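Local coordinates for protein porin (Rhodobacter blasticus, PDB 3PRN) that forms trimeric outer-membrane channels through which small hydrophilic solutes of up to about 0.6 kDa diffuse passively, at residues D42-Q54 against T64-N76. The protein carries 1 engineered substitution. Numbering follows the deposited sequence.
Sequences DQGVTFGAKLRMQ and TAGNAAQFWTSYN
The indole of Trp72 lies flat on the backbone of Gly48, whose CA sits over the six-membered ring, 3.7 Å from its centroid, in a CH-pi contact. Trp72 CG stands between its own backbone N and carbonyl carbon (chi1 69°), which swings the ring across to strand 46-54, with Ala49 N over the same face toward the rim. Lys50 CB meets this ring at its edge, 3.8 Å from Trp72 CZ3. Behind the sheet, Ala49 CB packs 3.9 Å from Phe71 CD2, and Phe287 of the second subunit meets the Phe47 ring. Strands 46-54 and 70-75 are neighbours in the antiparallel 16-stranded porin barrel, with hydrogen-bonded pairs Thr46-Ser74, Gly48-Trp72 and Lys50-Gln70. Beyond Gln70 the pairing opens: water 1 bridges Lys50 O and Ala68 O, and the side-chain amide of Asn67 replaces a backbone acceptor. Its OD1 accepts from Arg52 N (2.9 Å), which stands above the side-chain carbonyl plane, Asn67 N donates to Arg52 O, and ND2 binds Asn118 O and Tyr117 OH. Further on, water 3 links Gln54 N to Ala65 O. At the exposed opposite end, Tyr75 lies against the loop before strand 46-54, with Gly44 O at its ring edge, 3.4 Å from Tyr75 CD1, and Val45 CG2 nearby.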
# COMPACT_ATOMS: atom_id res chain seq x y z
N ASP A 42 -20.26 -22.33 5.69
CA ASP A 42 -21.63 -22.72 6.09
C ASP A 42 -21.59 -23.41 7.44
O ASP A 42 -22.65 -23.59 8.02
CB ASP A 42 -22.35 -23.43 4.99
CG ASP A 42 -21.67 -24.69 4.52
OD1 ASP A 42 -20.87 -25.31 5.25
OD2 ASP A 42 -21.90 -25.09 3.37
N GLN A 43 -20.41 -23.75 7.93
CA GLN A 43 -20.29 -24.38 9.23
C GLN A 43 -20.41 -23.29 10.30
O GLN A 43 -20.39 -23.56 11.49
CB GLN A 43 -18.92 -25.07 9.34
CG GLN A 43 -18.61 -25.90 8.11
CD GLN A 43 -19.48 -27.14 8.06
OE1 GLN A 43 -19.67 -27.78 9.09
NE2 GLN A 43 -20.04 -27.50 6.92
N GLY A 44 -20.44 -22.00 9.91
CA GLY A 44 -20.53 -20.94 10.92
C GLY A 44 -19.15 -20.47 11.44
O GLY A 44 -19.10 -19.78 12.48
N VAL A 45 -18.05 -20.93 10.87
CA VAL A 45 -16.71 -20.48 11.26
C VAL A 45 -16.30 -19.37 10.30
O VAL A 45 -16.38 -19.63 9.10
CB VAL A 45 -15.69 -21.62 11.15
CG1 VAL A 45 -14.31 -21.14 11.63
CG2 VAL A 45 -16.18 -22.79 12.01
N THR A 46 -15.95 -18.19 10.76
CA THR A 46 -15.51 -17.14 9.86
C THR A 46 -13.98 -17.02 9.99
O THR A 46 -13.46 -17.10 11.10
CB THR A 46 -16.15 -15.80 10.29
OG1 THR A 46 -17.55 -15.93 10.05
CG2 THR A 46 -15.62 -14.64 9.44
N PHE A 47 -13.28 -16.83 8.89
CA PHE A 47 -11.85 -16.59 8.85
C PHE A 47 -11.65 -15.15 8.34
O PHE A 47 -12.39 -14.71 7.46
CB PHE A 47 -11.05 -17.52 7.96
CG PHE A 47 -11.14 -18.96 8.44
CD1 PHE A 47 -12.25 -19.72 8.12
CD2 PHE A 47 -10.11 -19.51 9.21
CE1 PHE A 47 -12.32 -21.04 8.58
CE2 PHE A 47 -10.18 -20.82 9.63
CZ PHE A 47 -11.30 -21.59 9.32
N GLY A 48 -10.70 -14.44 8.92
CA GLY A 48 -10.45 -13.07 8.49
C GLY A 48 -8.97 -12.71 8.59
O GLY A 48 -8.15 -13.29 9.31
N ALA A 49 -8.63 -11.67 7.83
CA ALA A 49 -7.27 -11.15 7.82
C ALA A 49 -7.41 -9.62 7.72
O ALA A 49 -8.36 -9.15 7.07
CB ALA A 49 -6.34 -11.72 6.78
N LYS A 50 -6.56 -8.84 8.38
CA LYS A 50 -6.64 -7.41 8.21
C LYS A 50 -5.24 -6.78 8.10
O LYS A 50 -4.25 -7.22 8.71
CB LYS A 50 -7.44 -6.81 9.32
CG LYS A 50 -6.72 -5.91 10.31
CD LYS A 50 -7.70 -4.97 11.03
CE LYS A 50 -7.48 -4.88 12.55
NZ LYS A 50 -8.52 -4.12 13.25
N LEU A 51 -5.24 -5.72 7.31
CA LEU A 51 -4.04 -4.92 7.09
C LEU A 51 -4.47 -3.45 7.31
O LEU A 51 -5.60 -3.07 6.91
CB LEU A 51 -3.51 -5.12 5.68
CG LEU A 51 -2.16 -4.52 5.36
CD1 LEU A 51 -1.04 -5.23 6.10
CD2 LEU A 51 -1.88 -4.57 3.87
N ARG A 52 -3.60 -2.61 7.85
CA ARG A 52 -3.88 -1.18 7.98
C ARG A 52 -2.83 -0.33 7.24
O ARG A 52 -1.61 -0.63 7.24
CB ARG A 52 -3.85 -0.77 9.47
CG ARG A 52 -4.08 0.70 9.77
CD ARG A 52 -4.40 0.92 11.26
NE ARG A 52 -5.74 0.30 11.58
CZ ARG A 52 -6.21 0.25 12.82
NH1 ARG A 52 -5.50 0.77 13.86
NH2 ARG A 52 -7.41 -0.25 13.09
N MET A 53 -3.26 0.75 6.60
CA MET A 53 -2.41 1.74 5.95
C MET A 53 -2.80 3.07 6.63
O MET A 53 -3.93 3.51 6.57
CB MET A 53 -2.62 1.87 4.44
CG MET A 53 -2.12 0.55 3.75
SD MET A 53 -2.47 0.71 1.94
CE MET A 53 -1.02 1.68 1.52
N GLN A 54 -1.89 3.58 7.48
CA GLN A 54 -2.17 4.81 8.19
C GLN A 54 -1.05 5.83 7.97
O GLN A 54 0.11 5.45 8.09
CB GLN A 54 -2.28 4.56 9.69
CG GLN A 54 -2.68 5.80 10.51
CD GLN A 54 -2.88 5.38 11.96
OE1 GLN A 54 -3.77 4.53 12.20
NE2 GLN A 54 -2.10 5.92 12.89
N THR A 64 3.24 6.29 2.87
CA THR A 64 2.36 5.44 3.68
C THR A 64 2.61 3.98 3.26
O THR A 64 2.70 3.72 2.02
CB THR A 64 0.88 5.76 3.34
OG1 THR A 64 0.69 7.19 3.50
CG2 THR A 64 -0.14 5.08 4.28
N ALA A 65 2.58 3.11 4.22
CA ALA A 65 2.79 1.68 3.97
C ALA A 65 1.80 0.87 4.83
O ALA A 65 1.06 1.49 5.59
CB ALA A 65 4.22 1.27 4.30
N GLY A 66 1.79 -0.42 4.58
CA GLY A 66 0.90 -1.28 5.37
C GLY A 66 1.72 -1.70 6.63
O GLY A 66 2.96 -1.60 6.67
N ASN A 67 0.99 -2.17 7.63
CA ASN A 67 1.57 -2.69 8.88
C ASN A 67 1.75 -4.22 8.77
O ASN A 67 1.69 -4.77 7.64
CB ASN A 67 0.75 -2.28 10.09
CG ASN A 67 -0.64 -2.83 10.12
OD1 ASN A 67 -1.10 -3.38 9.11
ND2 ASN A 67 -1.36 -2.72 11.22
N ALA A 68 1.93 -4.92 9.91
CA ALA A 68 2.04 -6.40 9.84
C ALA A 68 0.63 -6.96 10.03
O ALA A 68 -0.25 -6.33 10.67
CB ALA A 68 2.96 -6.85 10.98
N ALA A 69 0.34 -8.12 9.41
CA ALA A 69 -1.00 -8.65 9.33
C ALA A 69 -1.50 -9.25 10.65
O ALA A 69 -0.71 -9.66 11.51
CB ALA A 69 -1.02 -9.86 8.33
N GLN A 70 -2.81 -9.26 10.73
CA GLN A 70 -3.54 -9.89 11.83
C GLN A 70 -4.48 -10.93 11.17
O GLN A 70 -5.12 -10.59 10.15
CB GLN A 70 -4.35 -8.85 12.61
CG GLN A 70 -5.14 -9.48 13.75
CD GLN A 70 -6.14 -8.52 14.40
OE1 GLN A 70 -7.34 -8.67 14.21
NE2 GLN A 70 -5.70 -7.54 15.16
N PHE A 71 -4.64 -12.11 11.74
CA PHE A 71 -5.49 -13.17 11.27
C PHE A 71 -6.44 -13.61 12.40
O PHE A 71 -6.03 -13.64 13.55
CB PHE A 71 -4.75 -14.43 10.80
CG PHE A 71 -3.61 -14.12 9.86
CD1 PHE A 71 -2.39 -13.75 10.36
CD2 PHE A 71 -3.81 -14.13 8.48
CE1 PHE A 71 -1.31 -13.40 9.51
CE2 PHE A 71 -2.73 -13.83 7.63
CZ PHE A 71 -1.49 -13.46 8.15
N TRP A 72 -7.66 -13.98 12.08
CA TRP A 72 -8.55 -14.49 13.13
C TRP A 72 -9.47 -15.57 12.60
O TRP A 72 -9.70 -15.71 11.40
CB TRP A 72 -9.35 -13.37 13.77
CG TRP A 72 -10.40 -12.75 12.88
CD1 TRP A 72 -11.71 -13.19 12.69
CD2 TRP A 72 -10.25 -11.58 12.07
NE1 TRP A 72 -12.35 -12.36 11.80
CE2 TRP A 72 -11.47 -11.36 11.41
CE3 TRP A 72 -9.17 -10.71 11.84
CZ2 TRP A 72 -11.68 -10.30 10.54
CZ3 TRP A 72 -9.38 -9.65 10.96
CH2 TRP A 72 -10.62 -9.45 10.32
N THR A 73 -10.03 -16.33 13.57
CA THR A 73 -11.03 -17.34 13.30
C THR A 73 -12.10 -17.16 14.40
O THR A 73 -11.67 -17.02 15.57
CB THR A 73 -10.53 -18.78 13.33
OG1 THR A 73 -10.30 -19.17 14.70
CG2 THR A 73 -9.21 -18.92 12.59
N SER A 74 -13.35 -17.02 14.02
CA SER A 74 -14.45 -16.82 14.93
C SER A 74 -15.49 -17.92 14.79
O SER A 74 -15.80 -18.36 13.67
CB SER A 74 -15.33 -15.58 14.68
OG SER A 74 -14.58 -14.40 14.93
N TYR A 75 -16.03 -18.29 15.92
CA TYR A 75 -17.05 -19.33 15.99
C TYR A 75 -17.80 -19.23 17.33
O TYR A 75 -17.17 -19.28 18.37
CB TYR A 75 -16.39 -20.70 15.91
CG TYR A 75 -17.40 -21.83 15.99
CD1 TYR A 75 -18.40 -21.92 15.02
CD2 TYR A 75 -17.33 -22.77 17.02
CE1 TYR A 75 -19.33 -22.95 15.08
CE2 TYR A 75 -18.26 -23.80 17.09
CZ TYR A 75 -19.27 -23.89 16.12
OH TYR A 75 -20.18 -24.90 16.17
N ASN A 76 -19.08 -19.01 17.25
CA ASN A 76 -19.96 -19.00 18.43
C ASN A 76 -19.54 -18.04 19.51
O ASN A 76 -19.47 -18.49 20.69
CB ASN A 76 -19.87 -20.41 19.05
CG ASN A 76 -21.03 -21.37 18.77
OD1 ASN A 76 -21.41 -21.56 17.62
ND2 ASN A 76 -21.59 -22.01 19.78
O HOH W 1 -3.05 -5.96 10.84
O HOH W 2 2.54 4.10 7.05
O HOH W 3 0.00 1.64 8.40